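PDB 2YEQ: alkaline phosphatase D from Bacillus subtilis, which hydrolyses phosphate esters, acting as an alkaline phosphatase and phosphodiesterase with iron and calcium in its active site. Local coordinates for residues W48-D53 against V77-L82; N85-Y90 against V101-T106; V458-T463 against T490-G495. All blocks are in the same frame, centred on the assembly; numbering follows the deposited sequence.

Contact 1. Residues W48-D53 against V77-L82. With PE5 (3,6,9,12,15,18,21,24-octaoxahexacosan-1-ol), chain X.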
# COMPACT_ATOMS: atom_id res chain seq x y z
N TRP A 48 -13.88 -24.80 -0.03
CA TRP A 48 -13.72 -23.74 -1.00
C TRP A 48 -13.88 -24.27 -2.42
O TRP A 48 -13.56 -25.43 -2.71
CB TRP A 48 -12.35 -23.06 -0.86
CG TRP A 48 -11.19 -24.01 -0.96
CD1 TRP A 48 -10.62 -24.72 0.06
CD2 TRP A 48 -10.48 -24.37 -2.14
NE1 TRP A 48 -9.58 -25.48 -0.42
CE2 TRP A 48 -9.47 -25.27 -1.77
CE3 TRP A 48 -10.57 -23.98 -3.48
CZ2 TRP A 48 -8.57 -25.81 -2.69
CZ3 TRP A 48 -9.68 -24.52 -4.39
CH2 TRP A 48 -8.70 -25.43 -3.99
N GLU A 49 -14.34 -23.38 -3.29
CA GLU A 49 -14.57 -23.71 -4.70
C GLU A 49 -14.14 -22.53 -5.58
O GLU A 49 -14.37 -21.36 -5.25
CB GLU A 49 -16.05 -23.98 -4.96
CG GLU A 49 -16.61 -25.23 -4.31
CD GLU A 49 -18.12 -25.38 -4.50
OE1 GLU A 49 -18.83 -24.35 -4.69
OE2 GLU A 49 -18.58 -26.54 -4.47
N VAL A 50 -13.57 -22.88 -6.73
CA VAL A 50 -13.23 -21.94 -7.76
C VAL A 50 -13.95 -22.37 -9.05
O VAL A 50 -13.88 -23.54 -9.46
CB VAL A 50 -11.71 -21.93 -8.03
CG1 VAL A 50 -11.36 -20.96 -9.16
CG2 VAL A 50 -10.95 -21.57 -6.74
N ALA A 51 -14.64 -21.43 -9.67
CA ALA A 51 -15.44 -21.70 -10.86
C ALA A 51 -15.13 -20.70 -11.97
O ALA A 51 -14.61 -19.59 -11.73
CB ALA A 51 -16.94 -21.64 -10.50
N LYS A 52 -15.51 -21.07 -13.19
CA LYS A 52 -15.41 -20.15 -14.32
C LYS A 52 -16.56 -19.16 -14.38
O LYS A 52 -16.48 -18.15 -15.07
CB LYS A 52 -15.34 -20.92 -15.63
CG LYS A 52 -14.19 -21.92 -15.68
CD LYS A 52 -13.86 -22.38 -17.10
CE LYS A 52 -14.28 -23.81 -17.37
NZ LYS A 52 -13.45 -24.48 -18.43
N ASP A 53 -17.61 -19.42 -13.61
CA ASP A 53 -18.83 -18.64 -13.67
C ASP A 53 -19.33 -18.28 -12.30
O ASP A 53 -19.05 -18.98 -11.33
CB ASP A 53 -19.93 -19.44 -14.39
CG ASP A 53 -20.29 -20.71 -13.65
OD1 ASP A 53 -19.37 -21.53 -13.42
OD2 ASP A 53 -21.48 -20.87 -13.31
N VAL A 77 -5.74 -20.26 0.94
CA VAL A 77 -5.79 -21.37 0.00
C VAL A 77 -4.96 -20.96 -1.20
O VAL A 77 -5.15 -19.88 -1.73
CB VAL A 77 -7.26 -21.65 -0.48
CG1 VAL A 77 -7.28 -22.62 -1.66
CG2 VAL A 77 -8.15 -22.16 0.67
N GLU A 78 -4.05 -21.81 -1.63
CA GLU A 78 -3.35 -21.56 -2.88
C GLU A 78 -4.00 -22.44 -3.96
O GLU A 78 -3.66 -23.61 -4.12
CB GLU A 78 -1.84 -21.79 -2.72
CG GLU A 78 -1.21 -20.63 -1.91
CD GLU A 78 0.28 -20.82 -1.61
OE1 GLU A 78 1.04 -21.16 -2.55
OE2 GLU A 78 0.66 -20.62 -0.44
N ALA A 79 -4.99 -21.87 -4.64
CA ALA A 79 -5.78 -22.60 -5.62
C ALA A 79 -4.95 -22.69 -6.88
O ALA A 79 -4.68 -21.67 -7.51
CB ALA A 79 -7.07 -21.88 -5.89
N ASP A 80 -4.51 -23.89 -7.22
CA ASP A 80 -3.66 -24.08 -8.38
C ASP A 80 -4.40 -24.88 -9.47
O ASP A 80 -5.60 -25.12 -9.34
CB ASP A 80 -2.35 -24.74 -7.98
CG ASP A 80 -2.52 -26.14 -7.42
OD1 ASP A 80 -3.66 -26.65 -7.33
OD2 ASP A 80 -1.48 -26.72 -7.05
N GLY A 81 -3.69 -25.25 -10.53
CA GLY A 81 -4.29 -25.95 -11.66
C GLY A 81 -5.20 -25.04 -12.47
O GLY A 81 -6.16 -25.51 -13.06
N LEU A 82 -4.91 -23.74 -12.48
CA LEU A 82 -5.73 -22.78 -13.20
C LEU A 82 -5.08 -22.41 -14.53
O LEU A 82 -3.91 -22.68 -14.76
CB LEU A 82 -5.93 -21.50 -12.37
CG LEU A 82 -6.55 -21.65 -10.98
CD1 LEU A 82 -6.67 -20.28 -10.28
CD2 LEU A 82 -7.92 -22.33 -11.07
O1 PE5 X . -11.17 -26.67 -18.09
C1 PE5 X . -11.34 -27.00 -16.71
C2 PE5 X . -12.64 -27.77 -16.47
O2 PE5 X . -13.77 -26.91 -16.62
C3 PE5 X . -14.98 -27.37 -15.99
C4 PE5 X . -16.15 -26.57 -16.52

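Contact 2. Residues N85-Y90 against V101-T106. With PE5 (3,6,9,12,15,18,21,24-octaoxahexacosan-1-ol), chain B; PE5 (3,6,9,12,15,18,21,24-octaoxahexacosan-1-ol), chain P.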
# COMPACT_ATOMS: atom_id res chain seq x y z
N ASN A 85 -4.26 -15.81 -17.46
CA ASN A 85 -5.03 -14.65 -17.87
C ASN A 85 -6.53 -14.89 -17.91
O ASN A 85 -7.21 -14.42 -18.83
CB ASN A 85 -4.53 -14.19 -19.23
CG ASN A 85 -4.79 -12.72 -19.48
OD1 ASN A 85 -5.08 -11.95 -18.58
ND2 ASN A 85 -4.71 -12.34 -20.74
N LYS A 86 -7.05 -15.57 -16.90
CA LYS A 86 -8.45 -15.94 -16.84
C LYS A 86 -9.12 -15.49 -15.56
O LYS A 86 -8.56 -15.63 -14.48
CB LYS A 86 -8.58 -17.46 -16.97
CG LYS A 86 -10.01 -17.93 -17.14
CD LYS A 86 -10.09 -19.37 -17.65
CE LYS A 86 -11.16 -19.54 -18.74
NZ LYS A 86 -12.46 -18.86 -18.45
N VAL A 87 -10.34 -14.97 -15.70
CA VAL A 87 -11.18 -14.55 -14.59
C VAL A 87 -11.81 -15.76 -13.96
O VAL A 87 -12.32 -16.64 -14.68
CB VAL A 87 -12.29 -13.61 -15.05
CG1 VAL A 87 -13.30 -13.31 -13.92
CG2 VAL A 87 -11.68 -12.33 -15.59
N TYR A 88 -11.78 -15.83 -12.62
CA TYR A 88 -12.49 -16.89 -11.90
C TYR A 88 -13.32 -16.30 -10.79
O TYR A 88 -13.10 -15.16 -10.37
CB TYR A 88 -11.52 -17.88 -11.32
CG TYR A 88 -10.75 -18.70 -12.33
CD1 TYR A 88 -11.27 -19.91 -12.83
CD2 TYR A 88 -9.48 -18.32 -12.74
CE1 TYR A 88 -10.57 -20.68 -13.71
CE2 TYR A 88 -8.75 -19.11 -13.64
CZ TYR A 88 -9.31 -20.29 -14.12
OH TYR A 88 -8.58 -21.07 -14.99
N TYR A 89 -14.28 -17.10 -10.32
CA TYR A 89 -15.07 -16.78 -9.15
C TYR A 89 -14.74 -17.80 -8.08
O TYR A 89 -14.36 -18.95 -8.39
CB TYR A 89 -16.56 -16.80 -9.49
CG TYR A 89 -16.88 -15.76 -10.52
CD1 TYR A 89 -16.76 -16.05 -11.88
CD2 TYR A 89 -17.23 -14.47 -10.15
CE1 TYR A 89 -17.02 -15.09 -12.85
CE2 TYR A 89 -17.49 -13.49 -11.10
CZ TYR A 89 -17.38 -13.81 -12.45
OH TYR A 89 -17.64 -12.86 -13.42
N TYR A 90 -14.86 -17.37 -6.82
CA TYR A 90 -14.55 -18.25 -5.70
C TYR A 90 -15.48 -17.98 -4.54
O TYR A 90 -16.03 -16.89 -4.41
CB TYR A 90 -13.06 -18.11 -5.30
CG TYR A 90 -12.70 -16.74 -4.74
CD1 TYR A 90 -12.34 -15.71 -5.59
CD2 TYR A 90 -12.72 -16.50 -3.36
CE1 TYR A 90 -12.02 -14.47 -5.09
CE2 TYR A 90 -12.40 -15.26 -2.86
CZ TYR A 90 -12.05 -14.25 -3.71
OH TYR A 90 -11.77 -13.01 -3.22
N VAL A 101 -19.36 -14.17 -2.72
CA VAL A 101 -18.63 -14.66 -3.87
C VAL A 101 -17.55 -13.63 -4.22
O VAL A 101 -17.78 -12.44 -4.23
CB VAL A 101 -19.56 -14.87 -5.08
CG1 VAL A 101 -18.74 -15.21 -6.33
CG2 VAL A 101 -20.62 -15.97 -4.77
N GLY A 102 -16.35 -14.11 -4.47
CA GLY A 102 -15.27 -13.25 -4.87
C GLY A 102 -14.96 -13.46 -6.34
O GLY A 102 -15.26 -14.51 -6.94
N LYS A 103 -14.34 -12.43 -6.92
CA LYS A 103 -13.84 -12.49 -8.28
C LYS A 103 -12.33 -12.27 -8.31
O LYS A 103 -11.80 -11.38 -7.65
CB LYS A 103 -14.54 -11.43 -9.09
CG LYS A 103 -14.29 -11.43 -10.57
CD LYS A 103 -15.24 -10.37 -11.18
CE LYS A 103 -15.09 -10.16 -12.66
NZ LYS A 103 -15.91 -8.96 -13.06
N THR A 104 -11.66 -13.06 -9.12
CA THR A 104 -10.23 -12.96 -9.24
C THR A 104 -9.74 -13.21 -10.66
O THR A 104 -10.53 -13.49 -11.56
CB THR A 104 -9.54 -13.93 -8.26
OG1 THR A 104 -8.17 -13.57 -8.16
CG2 THR A 104 -9.67 -15.40 -8.70
N LYS A 105 -8.43 -13.13 -10.86
CA LYS A 105 -7.86 -13.29 -12.20
C LYS A 105 -6.40 -13.67 -12.17
O LYS A 105 -5.59 -13.03 -11.49
CB LYS A 105 -8.04 -11.99 -12.98
CG LYS A 105 -7.69 -12.12 -14.47
CD LYS A 105 -7.82 -10.77 -15.15
CE LYS A 105 -7.40 -10.80 -16.60
NZ LYS A 105 -6.06 -10.16 -16.78
N THR A 106 -6.06 -14.75 -12.88
CA THR A 106 -4.68 -15.21 -12.94
C THR A 106 -3.85 -14.28 -13.85
O THR A 106 -4.39 -13.55 -14.68
CB THR A 106 -4.57 -16.65 -13.50
OG1 THR A 106 -5.30 -16.75 -14.73
CG2 THR A 106 -5.05 -17.70 -12.50
C50 PE5 B . -19.32 -10.26 -14.76
O1 PE5 B . -18.93 -10.13 -13.39
C1 PE5 B . -19.79 -9.23 -12.69
C2 PE5 B . -19.34 -9.04 -11.24
O2 PE5 B . -18.06 -8.40 -11.22
C3 PE5 B . -17.92 -7.35 -10.27
C4 PE5 B . -16.52 -6.82 -10.33
C50 PE5 P . -24.83 -23.82 -6.06
O1 PE5 P . -24.98 -22.45 -5.66
C1 PE5 P . -24.66 -21.51 -6.70
C2 PE5 P . -24.95 -20.08 -6.23
O2 PE5 P . -23.77 -19.26 -6.31
C3 PE5 P . -23.94 -17.88 -5.89
C4 PE5 P . -23.70 -17.66 -4.39
O3 PE5 P . -22.82 -18.61 -3.78
O HOH W 1 -10.97 -11.09 -5.11

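Contact 3. Residues V458-T463 against T490-G495. With EDO (1,2-ethanediol), chain N.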
# COMPACT_ATOMS: atom_id res chain seq x y z
N VAL A 458 -9.93 11.09 -7.50
CA VAL A 458 -10.10 11.75 -6.21
C VAL A 458 -11.52 12.23 -5.91
O VAL A 458 -12.40 12.24 -6.80
CB VAL A 458 -9.10 12.93 -6.11
CG1 VAL A 458 -7.69 12.46 -6.43
CG2 VAL A 458 -9.50 14.08 -7.04
N MET A 459 -11.75 12.59 -4.66
CA MET A 459 -13.04 13.01 -4.15
C MET A 459 -12.88 14.29 -3.37
O MET A 459 -11.84 14.51 -2.76
CB MET A 459 -13.63 11.95 -3.20
CG MET A 459 -13.79 10.58 -3.81
SD MET A 459 -14.12 9.28 -2.58
CE MET A 459 -12.60 9.37 -1.59
N PRO A 460 -13.92 15.14 -3.34
CA PRO A 460 -13.83 16.36 -2.57
C PRO A 460 -13.80 16.18 -1.04
O PRO A 460 -13.31 17.06 -0.34
CB PRO A 460 -15.11 17.12 -2.96
CG PRO A 460 -16.02 16.07 -3.50
CD PRO A 460 -15.14 15.12 -4.18
N PHE A 461 -14.33 15.07 -0.51
CA PHE A 461 -14.44 14.89 0.95
C PHE A 461 -14.59 13.42 1.31
O PHE A 461 -14.98 12.61 0.48
CB PHE A 461 -15.59 15.72 1.55
CG PHE A 461 -16.96 15.40 0.97
CD1 PHE A 461 -17.68 14.29 1.41
CD2 PHE A 461 -17.51 16.18 -0.04
CE1 PHE A 461 -18.94 13.96 0.87
CE2 PHE A 461 -18.77 15.87 -0.59
CZ PHE A 461 -19.48 14.75 -0.13
N VAL A 462 -14.23 13.09 2.55
CA VAL A 462 -14.39 11.75 3.12
C VAL A 462 -15.05 11.82 4.52
O VAL A 462 -15.36 10.77 5.09
CB VAL A 462 -13.02 10.97 3.21
CG1 VAL A 462 -12.47 10.69 1.85
CG2 VAL A 462 -11.99 11.71 4.07
N THR A 463 -15.29 13.01 5.05
CA THR A 463 -15.86 13.17 6.39
C THR A 463 -17.37 12.85 6.41
O THR A 463 -17.94 12.65 7.48
CB THR A 463 -15.62 14.60 6.95
OG1 THR A 463 -16.01 15.59 5.98
CG2 THR A 463 -14.17 14.81 7.32
N THR A 490 -8.95 18.41 -14.46
CA THR A 490 -10.34 18.80 -14.15
C THR A 490 -10.43 19.31 -12.73
O THR A 490 -9.87 18.72 -11.80
CB THR A 490 -11.30 17.62 -14.30
OG1 THR A 490 -11.14 17.06 -15.61
CG2 THR A 490 -12.74 18.05 -14.09
N THR A 491 -11.16 20.39 -12.54
CA THR A 491 -11.37 20.94 -11.23
C THR A 491 -12.42 20.09 -10.51
O THR A 491 -13.34 19.56 -11.15
CB THR A 491 -11.79 22.41 -11.32
OG1 THR A 491 -13.00 22.50 -12.04
CG2 THR A 491 -10.75 23.21 -12.06
N ILE A 492 -12.26 19.91 -9.20
CA ILE A 492 -13.11 19.02 -8.43
C ILE A 492 -14.23 19.82 -7.80
O ILE A 492 -14.00 20.72 -7.01
CB ILE A 492 -12.30 18.24 -7.34
CG1 ILE A 492 -11.17 17.45 -8.00
CG2 ILE A 492 -13.20 17.29 -6.53
CD1 ILE A 492 -11.60 16.41 -9.05
N GLN A 493 -15.45 19.48 -8.15
CA GLN A 493 -16.62 20.13 -7.61
C GLN A 493 -16.81 19.81 -6.13
O GLN A 493 -16.83 18.63 -5.73
CB GLN A 493 -17.86 19.68 -8.37
CG GLN A 493 -18.59 20.81 -9.00
CD GLN A 493 -19.70 20.35 -9.90
OE1 GLN A 493 -19.47 19.78 -10.97
NE2 GLN A 493 -20.93 20.56 -9.46
N GLY A 494 -17.00 20.86 -5.36
CA GLY A 494 -17.31 20.73 -3.94
C GLY A 494 -16.08 20.62 -3.06
O GLY A 494 -16.22 20.50 -1.84
N GLY A 495 -14.88 20.64 -3.65
CA GLY A 495 -13.64 20.53 -2.88
C GLY A 495 -13.09 21.89 -2.47
O GLY A 495 -13.17 22.85 -3.24
C1 EDO N . -11.51 22.22 -6.32
O1 EDO N . -12.77 22.92 -6.38
C2 EDO N . -10.58 22.48 -7.51
O2 EDO N . -10.09 21.24 -8.03

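Contact 1. Residues W48-D53 against V77-L82
From W48 to A51 and from V77 to A79 the backbones run in the same general direction, inclined by 29°, with their axes 9.5 Å apart at closest approach and no hydrogen bond between them. Such a spacing marks two sheets packed face to face, a beta-sandwich consistent with the E-set clan of the N-terminal domain. Strand 44-51 is an inner strand of the four-stranded antiparallel sheet, whereas strand 74-79 is the last strand of the larger mixed sheet.

The main interaction is between the W48 indole and the isopropyl group of V77. V77 CG1 sits over the six-membered ring of W48, 3.5 Å from its centroid and only 15° off the normal, a CH-pi contact made squarely on the face. The second methyl spreads along the same ring system toward the pyrrole part, where V77 CG2 lies 3.6 Å from W48 CD1. With its CG tucked between the backbone N and carbonyl carbon (chi1 56°), W48 carries the indole into the space between the sheets.

A79 serves two neighbours at once: its CB is 4.0 Å from W48 CZ3 and equally far from V50 CG2, so one small methyl touches both the indole and the valine. L25 of strand 23-28 also touches both W48 and V50. Polar residues alternate with this apolar row and find their partners beyond it: E49 pairs with R91, E78 with R249, and D80 makes a salt bridge to R61 on strand 59-67 of the facing sheet. Past A79 the chain turns through G81, and L82 brings a branch back to the interior, where its CD2 meets V50 CG1 at 4.2 Å, the two side chains crossing at about a right angle.

Contact 2. Residues N85-Y90 against V101-T106
Y90 pairs with G102, and Y88 with T104, as hydrogen-bonded pairs of an antiparallel beta hairpin, strands 87-94 and 97-105, at the edge of the four-stranded sheet. Y90 leaves the backbone with chi1 at 66°, which swings its ring across to the partner strand. Y90 CB packs against E49 O, Y90 CD1 reaches G102 O at 3.4 Å, Y90 CE1 lies 3.4 Å from G102 C and near T104 CB, and Y90 CZ is 3.6 Å from G102 CA. G102 CA sits over one face, 3.7 Å from the Y90 ring centroid and displaced toward the rim. Y90 OH meets a water in the plane of the ring at 2.8 Å; the same water is hydrogen-bonded to K103 O.

At the hairpin's open end, K86 N donates an almost straight bond (169°) to T106 OG1, which is also bonded to E83 O. K105 NZ approaches N85 OD1 end-on at 2.7 Å and forms a salt bridge with D144. The faces thus differ: the Y88, Y90 and T104 side chains lie toward the larger sheet (L25, V23), whereas V87, Y89 and the lysine stems take the other face, where K103 NZ finds polyether oxygens.

Contact 3. Residues V458-T463 against T490-G495
P460 and I492 meet where the end of strand 451-459 runs into a loop and is faced by the segment that follows strand 484-489. Residues I492 to G495 form a type II beta turn, closed by a weak G495 N to I492 O bond of 3.5 Å, and no hydrogen bond links the two segments.

The close side is apolar. I492 divides its branches between two partners: CG2, anti to the backbone N, touches P460 CD at 3.7 Å, while the other branch ends in CD1, 3.7 Å from V458 CG2. Each pair crosses at roughly a right angle, and the proline ring is laid against the turn itself, with P460 CG 3.5 Å from Q493 O and P460 CB 3.6 Å from G495 N. G494, with its positive phi, takes the turn's third position.

The Q493 side is looser: this residue is exposed, and beyond CB its side chain heads off from P460. G494 is exposed too, though its backbone still touches P460. On another side, against T491 and I492, a 1,2-ethanediol, probably from the crystallisation liquor, bridges the backbone: I492 N donates to its O2 at 2.8 Å in a nearly straight bond, and its O1 donates to I492 O at 2.6 Å.

Around this joint, S470 and R472 of strand 470-477 touch I492 and Y439 touches both I492 and V458, while M459 turns to the opposite side and packs on helix 133-138.

How the contacts relate
Contacts 1 and 2 belong to the N-terminal domain and share the four-stranded sheet: strands 44-51 and 87-94 are neighbours in it, tied by a probable bond of 2.8 Å from A51 N to Y89 O. Contact 1 is buried and wholly apolar because it spans the space between two sheets; contact 2 lies within one sheet, so backbone bonds dominate and one face carries the partly exposed lysines K103 and K105. Contact 3, its centre about 39 Å from that of contact 1, joins a loop to a strand end and is partly buried, with neither sheet pairing nor a CH-pi contact. Even so, strands 74-79 and 451-459 are members of the same large mixed sheet.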